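Local coordinates for DUF3829 domain-containing protein (Bacteroides thetaiotaomicron, PDB 3RH3) that is of unknown function, but its all-alpha DUF3829-like fold and lipoprotein signature suggest a probably membrane-attached protein of a gut bacterium, at residues I19-M24 / L71-Y76; R30-A35 / G91-R96; L128-S133 / Y181-A186; L160-M165 / E207-V212; M165-M170 / K220-F225. All coordinates share one frame; numbering follows the deposited sequence. Where two conformers were deposited one is given.

Interaction 1. Residues I19-M24 / L71-Y76; sequences INYYHM and LDPGDY
With CG of Y21 anti to its backbone nitrogen (chi1 -174°), the phenol ring leaves helix 10-32 pointing at the loop 71-76, while CG of Y76 lies between its own backbone N and carbonyl carbon (chi1 37°), and the two tyrosine side chains cross at about a right angle. The Y21 hydroxyl gives its proton to the carbonyl oxygen of L71, OH to O 2.7 Å. That oxygen lies at the edge of the Y21 ring, and the hydroxyl sits 18° out of the carbonyl plane. Beyond it the ring rests against proline: CE1 of Y21 is 4.0 Å from CB of P73. The Y76 hydroxyl lies 3.7 Å from CD1 of Y21 and accepts the N-H of G74, N to OH 3.2 Å, which closes the loop on itself. CD2 of L71 approaches CB of M24, a selenomethionine. F77 meets the Y21 ring edge-to-face, and L85 and Y89 of helix 79-111 also touch it. Tyrosine suits this place because its chemistry is twofold: the hydroxyl of a buried side chain gives the L71 carbonyl a proton while the ring packs on apolar carbon, combining polar and apolar attachment of loop to helix.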
# COMPACT_ATOMS: atom_id res chain seq x y z
N ILE A 19 5.17 0.61 16.11
CA ILE A 19 4.16 -0.33 15.62
C ILE A 19 2.79 0.34 15.61
O ILE A 19 2.10 0.29 14.59
CB ILE A 19 4.19 -1.67 16.44
CG1 ILE A 19 5.55 -2.41 16.34
CG2 ILE A 19 3.03 -2.62 16.06
CD1 ILE A 19 6.06 -2.65 14.93
N ASN A 20 2.41 1.00 16.75
CA ASN A 20 1.13 1.70 16.85
C ASN A 20 1.05 2.83 15.81
O ASN A 20 -0.02 3.05 15.23
CB ASN A 20 0.91 2.26 18.26
CG ASN A 20 -0.24 3.24 18.30
OD1 ASN A 20 -1.35 2.95 17.83
ND2 ASN A 20 0.02 4.45 18.76
N TYR A 21 2.16 3.57 15.57
CA TYR A 21 2.15 4.62 14.57
C TYR A 21 1.86 4.02 13.18
O TYR A 21 1.03 4.57 12.44
CB TYR A 21 3.49 5.40 14.55
CG TYR A 21 3.41 6.58 13.61
CD1 TYR A 21 2.89 7.79 14.03
CD2 TYR A 21 3.73 6.43 12.26
CE1 TYR A 21 2.79 8.88 13.16
CE2 TYR A 21 3.60 7.50 11.37
CZ TYR A 21 3.14 8.72 11.83
OH TYR A 21 3.02 9.79 10.97
N TYR A 22 2.53 2.90 12.85
CA TYR A 22 2.30 2.18 11.59
C TYR A 22 0.82 1.76 11.46
O TYR A 22 0.23 1.97 10.40
CB TYR A 22 3.22 0.95 11.45
CG TYR A 22 2.81 0.02 10.31
CD1 TYR A 22 3.08 0.35 8.98
CD2 TYR A 22 2.14 -1.18 10.56
CE1 TYR A 22 2.70 -0.49 7.94
CE2 TYR A 22 1.75 -2.02 9.52
CZ TYR A 22 2.04 -1.67 8.21
OH TYR A 22 1.65 -2.48 7.18
N HIS A 23 0.22 1.20 12.52
CA HIS A 23 -1.18 0.77 12.50
C HIS A 23 -2.13 1.94 12.25
O HIS A 23 -3.08 1.79 11.47
CB HIS A 23 -1.55 0.03 13.79
CG HIS A 23 -0.97 -1.35 13.83
ND1 HIS A 23 -0.78 -2.01 15.03
CD2 HIS A 23 -0.56 -2.16 12.82
CE1 HIS A 23 -0.26 -3.19 14.71
NE2 HIS A 23 -0.08 -3.32 13.39
N MSE A 24 -1.85 3.11 12.88
CA MSE A 24 -2.65 4.31 12.72
C MSE A 24 -2.53 4.85 11.31
O MSE A 24 -3.52 5.29 10.74
CB MSE A 24 -2.26 5.38 13.75
CG MSE A 24 -2.75 5.05 15.16
SE MSE A 24 -2.13 6.32 16.52
CE MSE A 24 -3.23 7.85 16.05
N LEU A 71 -1.47 11.89 13.57
CA LEU A 71 -0.35 11.30 12.84
C LEU A 71 0.95 12.09 13.01
O LEU A 71 1.91 11.82 12.29
CB LEU A 71 -0.67 11.18 11.34
CG LEU A 71 -1.86 10.29 10.99
CD1 LEU A 71 -2.46 10.71 9.69
CD2 LEU A 71 -1.49 8.82 11.06
N ASP A 72 0.98 13.05 13.95
CA ASP A 72 2.18 13.83 14.26
C ASP A 72 3.21 12.85 14.83
O ASP A 72 2.93 12.21 15.84
CB ASP A 72 1.87 14.98 15.23
CG ASP A 72 3.00 15.98 15.45
OD1 ASP A 72 3.91 16.06 14.59
OD2 ASP A 72 2.95 16.72 16.45
N PRO A 73 4.33 12.57 14.13
CA PRO A 73 5.24 11.52 14.62
C PRO A 73 6.08 12.00 15.79
O PRO A 73 6.62 13.11 15.72
CB PRO A 73 6.08 11.17 13.40
CG PRO A 73 5.70 12.14 12.33
CD PRO A 73 4.81 13.18 12.88
N GLY A 74 6.16 11.19 16.84
CA GLY A 74 6.92 11.49 18.05
C GLY A 74 8.39 11.15 17.94
O GLY A 74 8.83 10.69 16.89
N ASP A 75 9.15 11.34 19.02
CA ASP A 75 10.61 11.16 19.00
C ASP A 75 11.07 9.71 19.08
O ASP A 75 12.28 9.48 19.14
CB ASP A 75 11.34 12.04 20.04
CG ASP A 75 10.95 11.93 21.48
OD1 ASP A 75 10.35 10.89 21.86
OD2 ASP A 75 11.25 12.85 22.24
N TYR A 76 10.13 8.75 18.99
CA TYR A 76 10.46 7.32 18.83
C TYR A 76 11.03 7.15 17.38
O TYR A 76 11.62 6.12 17.07
CB TYR A 76 9.24 6.39 19.11
CG TYR A 76 7.92 6.96 18.65
CD1 TYR A 76 7.49 6.79 17.33
CD2 TYR A 76 7.11 7.69 19.51
CE1 TYR A 76 6.29 7.35 16.88
CE2 TYR A 76 5.90 8.26 19.07
CZ TYR A 76 5.51 8.10 17.76
OH TYR A 76 4.33 8.67 17.34

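Interaction 2. Residues R30-A35 / G91-R96; sequences RHVANA and GLFNVR
R96 reaches from helix 79-111 to V32, at the C-terminal end of helix 10-32. Its CG is anti to the backbone nitrogen (chi1 -175°), and the chain runs on extended to NE. Past CB, CG of R96 comes within 4.1 Å of the V32 carbonyl oxygen, and CD closes to 3.3 Å from the same atom. NE then donates to that oxygen, NE to O 2.8 Å, arriving in the carbonyl plane on a lone pair. The N-H points somewhat off line, at 139°, and the oxygen is tilted 18° from the guanidinium plane. One face of the guanidinium lies against CB of V32, 3.6 Å from NE and 4.0 Å from CZ, and at the tip NH2 is 4.1 Å from V32 O. Branched valine fills the space between the helices: CG2 of V32 meets CE1 of F93 at 3.8 Å and CD2 of L92 at 3.9 Å. A33, the first residue to leave helical geometry, touches L92 with its small CB, and K136 binds its carbonyl oxygen. Chemically, carbonyls at a helix end lack the usual N-H partners of the next turn, and here an arginine supplies one; its positive charge would probably be favoured by the negative end of the helix dipole.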
# COMPACT_ATOMS: atom_id res chain seq x y z
N ARG A 30 -5.79 3.86 4.49
CA ARG A 30 -6.82 2.98 3.91
C ARG A 30 -8.15 3.74 3.78
O ARG A 30 -8.94 3.42 2.90
CB ARG A 30 -7.00 1.69 4.73
N HIS A 31 -8.38 4.76 4.63
CA HIS A 31 -9.62 5.53 4.60
C HIS A 31 -9.56 6.72 3.64
O HIS A 31 -10.57 6.99 2.97
CB HIS A 31 -9.98 6.02 6.01
CG HIS A 31 -11.35 6.62 6.13
ND1 HIS A 31 -11.52 7.99 6.36
CD2 HIS A 31 -12.57 6.04 6.05
CE1 HIS A 31 -12.83 8.18 6.42
NE2 HIS A 31 -13.51 7.04 6.23
N VAL A 32 -8.44 7.46 3.57
CA VAL A 32 -8.36 8.68 2.77
C VAL A 32 -7.71 8.48 1.38
O VAL A 32 -7.98 9.27 0.48
CB VAL A 32 -7.66 9.85 3.53
CG1 VAL A 32 -8.30 10.07 4.90
CG2 VAL A 32 -6.16 9.63 3.67
N ALA A 33 -6.84 7.48 1.22
CA ALA A 33 -6.14 7.28 -0.06
C ALA A 33 -6.41 5.90 -0.61
O ALA A 33 -5.50 5.25 -1.12
CB ALA A 33 -4.64 7.49 0.13
N ASN A 34 -7.67 5.45 -0.51
CA ASN A 34 -8.06 4.14 -1.01
C ASN A 34 -8.21 4.22 -2.53
O ASN A 34 -8.97 5.06 -3.04
CB ASN A 34 -9.35 3.67 -0.32
CG ASN A 34 -9.89 2.38 -0.85
OD1 ASN A 34 -10.94 2.33 -1.48
ND2 ASN A 34 -9.17 1.29 -0.63
N ALA A 35 -7.45 3.39 -3.25
CA ALA A 35 -7.46 3.33 -4.73
C ALA A 35 -8.84 3.09 -5.31
O ALA A 35 -9.16 3.70 -6.31
CB ALA A 35 -6.53 2.25 -5.20
N GLY A 91 1.63 16.55 1.68
CA GLY A 91 1.49 16.41 0.24
C GLY A 91 0.29 15.54 -0.08
O GLY A 91 -0.58 15.94 -0.86
N LEU A 92 0.19 14.39 0.59
CA LEU A 92 -0.93 13.49 0.38
C LEU A 92 -2.29 14.24 0.51
O LEU A 92 -3.05 14.24 -0.46
CB LEU A 92 -0.87 12.31 1.35
CG LEU A 92 -1.94 11.25 1.14
CD1 LEU A 92 -1.33 9.89 1.01
CD2 LEU A 92 -2.96 11.29 2.26
N PHE A 93 -2.56 14.91 1.66
CA PHE A 93 -3.82 15.62 1.92
C PHE A 93 -4.05 16.79 0.95
O PHE A 93 -5.21 17.03 0.58
CB PHE A 93 -3.91 16.10 3.38
CG PHE A 93 -4.10 14.94 4.34
CD1 PHE A 93 -5.27 14.18 4.32
CD2 PHE A 93 -3.13 14.62 5.28
CE1 PHE A 93 -5.43 13.09 5.18
CE2 PHE A 93 -3.29 13.54 6.15
CZ PHE A 93 -4.44 12.78 6.09
N ASN A 94 -2.98 17.47 0.52
CA ASN A 94 -3.04 18.58 -0.43
C ASN A 94 -3.52 18.07 -1.81
O ASN A 94 -4.46 18.62 -2.39
CB ASN A 94 -1.66 19.28 -0.53
CG ASN A 94 -1.42 20.21 -1.70
OD1 ASN A 94 -0.39 20.12 -2.38
ND2 ASN A 94 -2.32 21.16 -1.93
N VAL A 95 -2.88 17.00 -2.32
CA VAL A 95 -3.27 16.46 -3.63
C VAL A 95 -4.68 15.80 -3.53
O VAL A 95 -5.44 15.90 -4.48
CB VAL A 95 -2.22 15.55 -4.33
CG1 VAL A 95 -0.90 16.29 -4.53
CG2 VAL A 95 -1.99 14.24 -3.58
N ARG A 96 -5.06 15.24 -2.36
CA ARG A 96 -6.39 14.66 -2.16
C ARG A 96 -7.47 15.73 -2.25
O ARG A 96 -8.50 15.51 -2.89
CB ARG A 96 -6.48 13.92 -0.83
CG ARG A 96 -7.80 13.21 -0.64
CD ARG A 96 -7.85 12.53 0.71
NE ARG A 96 -9.08 11.77 0.87
CZ ARG A 96 -10.18 12.24 1.45
NH1 ARG A 96 -10.20 13.47 1.94
NH2 ARG A 96 -11.26 11.48 1.56

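Interaction 3. Residues L128-S133 / Y181-A186; sequences LSVELS and YSRKHA. With EDO (1,2-ethanediol), chain D.
R183, V130 and S133 bury most of this contact between helix 115-154 and the loop 181-186. The R183 chain is extended from CG to NE and runs to S133, where NE donates to OG at 3.0 Å. The angle at the hydrogen is 138°, and the hydroxyl oxygen lies 27° out of the guanidinium plane. NH1 of R183 is 4.2 Å from CG1 of V130. The OG sits anti to the backbone nitrogen of S133 (chi1 -170°), which turns it to the loop, and its stronger partner is N179 of helix 161-181. Serine is small enough to admit the arginine and still offers oxygen. Without the guanidinium, as with an alanine in place of R183, S133 OG would probably lose this donor and a gap would open beside V130. A type II beta turn from R183 to A186 shapes the loop, closed by A186 N to R183 O at 2.9 Å. The beta turn presents CB of A186 to CG2 of V130 at 3.6 Å, methyl to methyl. A water donates both to S129 OG at 2.6 Å and to the K184 carbonyl oxygen at 2.9 Å; S129 OG is also hydrogen-bonded to the carbonyl oxygen of Y126. K184 turns its amine to E46 in a salt bridge.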
# COMPACT_ATOMS: atom_id res chain seq x y z
N LEU A 128 -3.09 13.77 -10.44
CA LEU A 128 -3.24 13.87 -8.98
C LEU A 128 -3.41 12.50 -8.32
O LEU A 128 -2.88 12.29 -7.24
CB LEU A 128 -4.38 14.80 -8.58
CG LEU A 128 -4.12 16.30 -8.82
CD1 LEU A 128 -5.42 17.07 -8.83
CD2 LEU A 128 -3.16 16.88 -7.80
N SER A 129 -4.12 11.55 -8.99
CA SER A 129 -4.34 10.21 -8.45
C SER A 129 -3.02 9.45 -8.31
O SER A 129 -2.85 8.70 -7.37
CB SER A 129 -5.32 9.43 -9.33
OG SER A 129 -4.83 9.21 -10.64
N VAL A 130 -2.07 9.67 -9.24
CA VAL A 130 -0.75 9.03 -9.21
C VAL A 130 0.06 9.64 -8.07
O VAL A 130 0.65 8.91 -7.28
CB VAL A 130 -0.04 9.13 -10.59
CG1 VAL A 130 1.38 8.59 -10.52
CG2 VAL A 130 -0.83 8.37 -11.65
N GLU A 131 0.03 10.98 -7.95
CA GLU A 131 0.70 11.73 -6.87
C GLU A 131 0.22 11.23 -5.50
O GLU A 131 1.05 10.91 -4.65
CB GLU A 131 0.44 13.24 -7.01
CG GLU A 131 1.20 13.88 -8.15
CD GLU A 131 1.28 15.40 -8.10
OE1 GLU A 131 1.88 15.93 -7.14
OE2 GLU A 131 0.78 16.05 -9.04
N LEU A 132 -1.11 11.05 -5.33
CA LEU A 132 -1.71 10.54 -4.09
C LEU A 132 -1.19 9.13 -3.76
O LEU A 132 -0.88 8.83 -2.60
CB LEU A 132 -3.23 10.55 -4.22
CG LEU A 132 -4.04 10.26 -2.95
CD1 LEU A 132 -3.96 11.41 -1.97
CD2 LEU A 132 -5.48 10.15 -3.28
N SER A 133 -1.08 8.28 -4.80
CA SER A 133 -0.60 6.92 -4.69
C SER A 133 0.89 6.90 -4.31
O SER A 133 1.28 6.09 -3.47
CB SER A 133 -0.85 6.18 -6.00
OG SER A 133 -0.58 4.81 -5.81
N TYR A 181 0.01 -1.20 -9.07
CA TYR A 181 -0.95 -1.67 -10.05
C TYR A 181 -2.21 -0.79 -10.07
O TYR A 181 -2.69 -0.46 -11.16
CB TYR A 181 -1.32 -3.14 -9.79
CG TYR A 181 -2.33 -3.64 -10.79
CD1 TYR A 181 -1.94 -4.00 -12.08
CD2 TYR A 181 -3.69 -3.64 -10.49
CE1 TYR A 181 -2.87 -4.31 -13.05
CE2 TYR A 181 -4.63 -4.01 -11.45
CZ TYR A 181 -4.22 -4.38 -12.72
OH TYR A 181 -5.16 -4.68 -13.67
N SER A 182 -2.73 -0.42 -8.88
CA SER A 182 -3.98 0.33 -8.65
C SER A 182 -4.08 1.72 -9.34
O SER A 182 -5.08 2.40 -9.17
CB SER A 182 -4.18 0.54 -7.15
OG SER A 182 -3.51 1.67 -6.61
N ARG A 183 -3.05 2.16 -10.04
CA ARG A 183 -3.01 3.48 -10.65
C ARG A 183 -3.69 3.45 -12.01
O ARG A 183 -3.07 3.19 -13.04
CB ARG A 183 -1.55 3.97 -10.76
CG ARG A 183 -0.87 4.07 -9.42
CD ARG A 183 0.61 4.29 -9.53
NE ARG A 183 1.16 4.32 -8.19
CZ ARG A 183 2.37 4.75 -7.86
NH1 ARG A 183 3.20 5.19 -8.80
NH2 ARG A 183 2.75 4.75 -6.59
N LYS A 184 -5.00 3.66 -11.98
CA LYS A 184 -5.85 3.74 -13.15
C LYS A 184 -5.30 4.80 -14.10
O LYS A 184 -4.93 5.88 -13.66
CB LYS A 184 -7.28 4.05 -12.70
CG LYS A 184 -8.29 4.25 -13.78
CD LYS A 184 -9.68 4.20 -13.18
CE LYS A 184 -10.69 4.82 -14.11
NZ LYS A 184 -10.89 4.00 -15.32
N HIS A 185 -5.14 4.43 -15.39
CA HIS A 185 -4.58 5.25 -16.47
C HIS A 185 -3.05 5.39 -16.37
O HIS A 185 -2.45 6.11 -17.18
CB HIS A 185 -5.23 6.64 -16.50
CG HIS A 185 -5.29 7.25 -17.86
ND1 HIS A 185 -6.21 6.83 -18.80
CD2 HIS A 185 -4.57 8.28 -18.37
CE1 HIS A 185 -6.01 7.61 -19.86
NE2 HIS A 185 -5.04 8.49 -19.65
N ALA A 186 -2.39 4.66 -15.44
CA ALA A 186 -0.94 4.80 -15.25
C ALA A 186 -0.31 3.62 -14.50
O ALA A 186 0.61 3.82 -13.71
CB ALA A 186 -0.67 6.09 -14.48
C1 EDO D . -8.54 3.11 -17.56
O1 EDO D . -8.16 4.48 -17.36
C2 EDO D . -7.83 2.16 -16.59
O2 EDO D . -6.40 2.01 -16.80
O HOH W 1 -4.22 6.69 -10.99

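Interaction 4. Residues L160-M165 / E207-V212; sequences LKDQIM and EKIPAV
I209 lays its CG2 methyl against the side-chain amide of Q163, 3.5 Å from CD, and the two side chains overlap obliquely. The contact joins the first turn of helix 161-181 to the loop between helices 189-207 and 216-240, near one end of the helical bundle, and L160 occupies the N-cap position of that first helix. Beta-branched isoleucine serves two neighbours at once. While CG2 takes the amide, CD1 of I209 reaches 3.4 Å from the backbone oxygen of D162, and CB of D162 adds a further carbon contact to CG2. The bend in the side chain of Q163 (chi2 84°) brings its amide round to the loop, where NE2 makes a weak hydrogen bond to the carbonyl oxygen of P210. Glutamine is apt here, since its methylene carbons can lie along apolar neighbours while its end still offers an N-H to a loop carbonyl. The fixed phi of proline suits the extended backbone of the loop at this point. From helix 216-240, F222 touches both Q163 and I209 and so links this surface contact to the one between helices 161-181 and 216-240. At the other end of the loop stretch, V212 is turned toward the helix, and its CG2 is 3.9 Å from NE2 of Q163. The same methyl of V212 meets CD2 of L160 at 3.8 Å.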
# COMPACT_ATOMS: atom_id res chain seq x y z
N LEU A 160 9.20 -18.50 16.45
CA LEU A 160 8.89 -18.39 15.02
C LEU A 160 9.09 -16.97 14.49
O LEU A 160 8.45 -16.58 13.49
CB LEU A 160 7.45 -18.84 14.75
CG LEU A 160 7.05 -20.18 15.32
CD1 LEU A 160 5.57 -20.32 15.34
CD2 LEU A 160 7.70 -21.33 14.55
N LYS A 161 10.03 -16.23 15.10
CA LYS A 161 10.39 -14.86 14.70
C LYS A 161 10.63 -14.77 13.19
O LYS A 161 9.97 -13.95 12.54
CB LYS A 161 11.65 -14.42 15.47
CG LYS A 161 12.11 -12.98 15.23
CD LYS A 161 13.50 -12.77 15.80
CE LYS A 161 14.05 -11.41 15.48
NZ LYS A 161 15.34 -11.50 14.74
N ASP A 162 11.51 -15.63 12.62
CA ASP A 162 11.89 -15.61 11.20
C ASP A 162 10.66 -15.76 10.29
O ASP A 162 10.55 -15.00 9.32
CB ASP A 162 12.91 -16.71 10.87
CG ASP A 162 14.27 -16.60 11.55
OD1 ASP A 162 14.54 -15.55 12.19
OD2 ASP A 162 15.07 -17.56 11.43
N GLN A 163 9.76 -16.72 10.63
CA GLN A 163 8.54 -17.00 9.89
C GLN A 163 7.61 -15.75 9.91
O GLN A 163 7.17 -15.32 8.85
CB GLN A 163 7.83 -18.24 10.49
CG GLN A 163 8.54 -19.58 10.20
CD GLN A 163 9.67 -19.98 11.14
OE1 GLN A 163 10.27 -19.16 11.86
NE2 GLN A 163 10.04 -21.26 11.10
N ILE A 164 7.35 -15.16 11.11
CA ILE A 164 6.50 -13.98 11.31
C ILE A 164 7.07 -12.77 10.55
O ILE A 164 6.33 -12.10 9.82
CB ILE A 164 6.29 -13.68 12.82
CG1 ILE A 164 5.47 -14.83 13.48
CG2 ILE A 164 5.59 -12.30 13.03
CD1 ILE A 164 5.74 -15.08 14.92
N MSE A 165 8.37 -12.51 10.72
CA MSE A 165 9.09 -11.42 10.04
C MSE A 165 8.95 -11.55 8.52
O MSE A 165 8.65 -10.57 7.84
CB MSE A 165 10.60 -11.41 10.41
CG MSE A 165 10.88 -11.06 11.87
SE MSE A 165 10.14 -9.36 12.44
CE MSE A 165 11.38 -8.22 11.49
N GLU A 207 11.16 -19.79 2.05
CA GLU A 207 11.11 -21.25 1.82
C GLU A 207 12.31 -21.98 2.46
O GLU A 207 12.22 -23.18 2.70
CB GLU A 207 11.08 -21.57 0.32
CG GLU A 207 9.75 -21.31 -0.37
CD GLU A 207 9.84 -21.26 -1.89
OE1 GLU A 207 10.94 -21.45 -2.44
OE2 GLU A 207 8.79 -21.00 -2.52
N LYS A 208 13.42 -21.26 2.72
CA LYS A 208 14.63 -21.82 3.31
C LYS A 208 14.65 -21.68 4.84
O LYS A 208 15.59 -22.19 5.45
CB LYS A 208 15.88 -21.13 2.72
CG LYS A 208 16.26 -21.61 1.32
CD LYS A 208 17.04 -20.55 0.52
CE LYS A 208 18.41 -20.21 1.06
NZ LYS A 208 18.85 -18.85 0.66
N ILE A 209 13.64 -20.99 5.45
CA ILE A 209 13.57 -20.80 6.91
C ILE A 209 13.45 -22.18 7.57
O ILE A 209 12.58 -22.96 7.17
CB ILE A 209 12.44 -19.83 7.38
CG1 ILE A 209 12.67 -18.40 6.86
CG2 ILE A 209 12.34 -19.83 8.90
CD1 ILE A 209 11.50 -17.46 7.10
N PRO A 210 14.36 -22.52 8.51
CA PRO A 210 14.29 -23.86 9.12
C PRO A 210 13.05 -24.00 10.01
O PRO A 210 12.69 -23.06 10.73
CB PRO A 210 15.59 -23.95 9.94
CG PRO A 210 15.96 -22.53 10.23
CD PRO A 210 15.48 -21.72 9.06
N ALA A 211 12.40 -25.16 9.92
CA ALA A 211 11.22 -25.50 10.72
C ALA A 211 11.59 -25.58 12.20
O ALA A 211 12.73 -25.92 12.55
CB ALA A 211 10.65 -26.83 10.24
N VAL A 212 10.64 -25.24 13.08
CA VAL A 212 10.83 -25.28 14.53
C VAL A 212 9.94 -26.40 15.07
O VAL A 212 8.76 -26.47 14.73
CB VAL A 212 10.54 -23.92 15.22
CG1 VAL A 212 11.01 -23.93 16.67
CG2 VAL A 212 11.21 -22.77 14.46

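Interaction 5. Residues M165-M170 / K220-F225; sequences MAMRKM and KNFQSF
CG of the selenomethionine M167 stands over one face of the F225 ring in a CH-pi contact, 3.6 Å from its centroid and 15° off the normal. Helices 161-181 and 216-240 meet here at 24°, the axes of the two segments 11.1 Å apart at closest approach. Next come the Met-aromatic contacts, in which selenium takes the place of sulfur. SE of M167 lies 4.2 Å from the F225 centroid, in an oblique position, and 5.1 Å from that of F222, at the ring edge. CG of M167 thus sits between the face of F225 and the edge of F222, and the bend at the end of the chain (chi3 -90°) brings CE to within 3.6 Å of CD1 of F222. The remaining contacts are plain apolar ones. CE of M170 approaches CE1 of F225 at 3.8 Å, and the small CB of A166 sits at the edge of the F222 ring at 4.3 Å from CE1. Alanine leaves room for that ring, whereas the flexible methionine chains follow the outlines of the phenylalanines. Replacing F225 by alanine is likely to open a gap between M167 and M170 and leave CG of M167 without its aromatic face. No hydrogen bond crosses between the two segments, which is consistent with cohesion mainly by dispersion, with sulfur in the natural methionine taking selenium's place.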
# COMPACT_ATOMS: atom_id res chain seq x y z
N MSE A 165 8.37 -12.51 10.72
CA MSE A 165 9.09 -11.42 10.04
C MSE A 165 8.95 -11.55 8.52
O MSE A 165 8.65 -10.57 7.84
CB MSE A 165 10.60 -11.41 10.41
CG MSE A 165 10.88 -11.06 11.87
SE MSE A 165 10.14 -9.36 12.44
CE MSE A 165 11.38 -8.22 11.49
N ALA A 166 9.13 -12.79 7.99
CA ALA A 166 9.03 -13.04 6.55
C ALA A 166 7.63 -12.71 6.02
O ALA A 166 7.50 -12.01 5.00
CB ALA A 166 9.38 -14.48 6.23
N MSE A 167 6.59 -13.17 6.72
CA MSE A 167 5.21 -12.92 6.28
C MSE A 167 4.90 -11.44 6.29
O MSE A 167 4.36 -10.95 5.30
CB MSE A 167 4.21 -13.69 7.14
CG MSE A 167 4.21 -15.15 6.86
SE MSE A 167 2.78 -16.11 7.77
CE MSE A 167 3.72 -16.53 9.42
N ARG A 168 5.26 -10.74 7.38
CA ARG A 168 5.10 -9.29 7.49
C ARG A 168 5.80 -8.56 6.31
O ARG A 168 5.19 -7.70 5.69
CB ARG A 168 5.65 -8.78 8.82
CG ARG A 168 4.78 -9.10 10.00
CD ARG A 168 5.19 -8.30 11.24
NE ARG A 168 4.85 -6.87 11.16
CZ ARG A 168 3.63 -6.36 11.34
NH1 ARG A 168 2.59 -7.16 11.57
NH2 ARG A 168 3.43 -5.05 11.27
N LYS A 169 7.03 -8.91 5.98
CA LYS A 169 7.75 -8.24 4.88
C LYS A 169 7.10 -8.51 3.51
O LYS A 169 6.90 -7.57 2.75
CB LYS A 169 9.24 -8.59 4.85
CG LYS A 169 10.03 -7.60 3.98
CD LYS A 169 11.51 -7.70 4.11
CE LYS A 169 12.16 -6.56 3.36
NZ LYS A 169 13.60 -6.42 3.70
N MSE A 170 6.70 -9.77 3.24
CA MSE A 170 6.05 -10.17 1.98
C MSE A 170 4.71 -9.48 1.81
O MSE A 170 4.42 -9.00 0.72
CB MSE A 170 5.92 -11.68 1.87
CG MSE A 170 7.30 -12.34 1.65
SE MSE A 170 7.15 -14.21 1.29
CE MSE A 170 7.16 -14.85 3.08
N LYS A 220 2.04 -25.14 9.03
CA LYS A 220 1.07 -25.39 7.96
C LYS A 220 0.47 -24.05 7.48
O LYS A 220 0.35 -23.85 6.27
CB LYS A 220 -0.03 -26.36 8.43
CG LYS A 220 -0.96 -26.82 7.31
CD LYS A 220 -2.04 -27.75 7.84
CE LYS A 220 -2.86 -28.34 6.72
N ASN A 221 0.14 -23.13 8.41
CA ASN A 221 -0.44 -21.85 8.01
C ASN A 221 0.65 -20.94 7.38
O ASN A 221 0.32 -20.15 6.49
CB ASN A 221 -1.21 -21.18 9.15
CG ASN A 221 -2.48 -21.95 9.52
OD1 ASN A 221 -3.44 -22.05 8.73
ND2 ASN A 221 -2.49 -22.57 10.69
N PHE A 222 1.93 -21.12 7.75
CA PHE A 222 3.03 -20.38 7.11
C PHE A 222 3.18 -20.88 5.65
O PHE A 222 3.29 -20.07 4.74
CB PHE A 222 4.35 -20.52 7.88
CG PHE A 222 5.54 -19.85 7.21
CD1 PHE A 222 5.57 -18.47 7.03
CD2 PHE A 222 6.62 -20.60 6.77
CE1 PHE A 222 6.65 -17.86 6.41
CE2 PHE A 222 7.72 -19.98 6.19
CZ PHE A 222 7.72 -18.62 6.00
N GLN A 223 3.14 -22.21 5.45
CA GLN A 223 3.22 -22.83 4.12
C GLN A 223 2.05 -22.36 3.25
O GLN A 223 2.28 -22.07 2.08
CB GLN A 223 3.24 -24.35 4.21
CG GLN A 223 4.53 -24.96 4.74
CD GLN A 223 4.38 -26.47 4.97
OE1 GLN A 223 3.32 -27.01 5.38
NE2 GLN A 223 5.46 -27.18 4.73
N SER A 224 0.82 -22.21 3.82
CA SER A 224 -0.35 -21.70 3.09
C SER A 224 -0.11 -20.27 2.66
O SER A 224 -0.46 -19.91 1.54
CB SER A 224 -1.62 -21.79 3.92
OG SER A 224 -1.99 -23.14 4.10
N PHE A 225 0.53 -19.46 3.54
CA PHE A 225 0.90 -18.08 3.22
C PHE A 225 1.80 -18.05 1.99
O PHE A 225 1.55 -17.27 1.08
CB PHE A 225 1.58 -17.36 4.41
CG PHE A 225 1.93 -15.91 4.13
CD1 PHE A 225 3.14 -15.57 3.52
CD2 PHE A 225 1.07 -14.88 4.51
CE1 PHE A 225 3.45 -14.24 3.25
CE2 PHE A 225 1.39 -13.55 4.24
CZ PHE A 225 2.57 -13.24 3.59

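The contacts fall into two groups. Interactions 1 and 2 share helix 10-32, with centres 18 Å apart, and interaction 3 lies 11 Å from interaction 2 between centres, where L132 packs on L92 and R96, and A35 on S182. Interactions 4 and 5 share M165 and helix 161-181, only 8 Å apart between centres; I209 CD1 is 3.8 Å from A166 CB. These two lie across the chain's centre from interactions 2 and 3, about 28 to 35 Å away between centres. Interaction 1 nonetheless touches interaction 5 through Y22 CE2 and R168 NH2, 3.9 Å apart. Interaction 3 joins the DUF6845 part of the chain directly to the DUF3829-like C-terminal part. No active site is known; the small molecules bound near interactions 1 to 3 probably came from the crystallisation liquor.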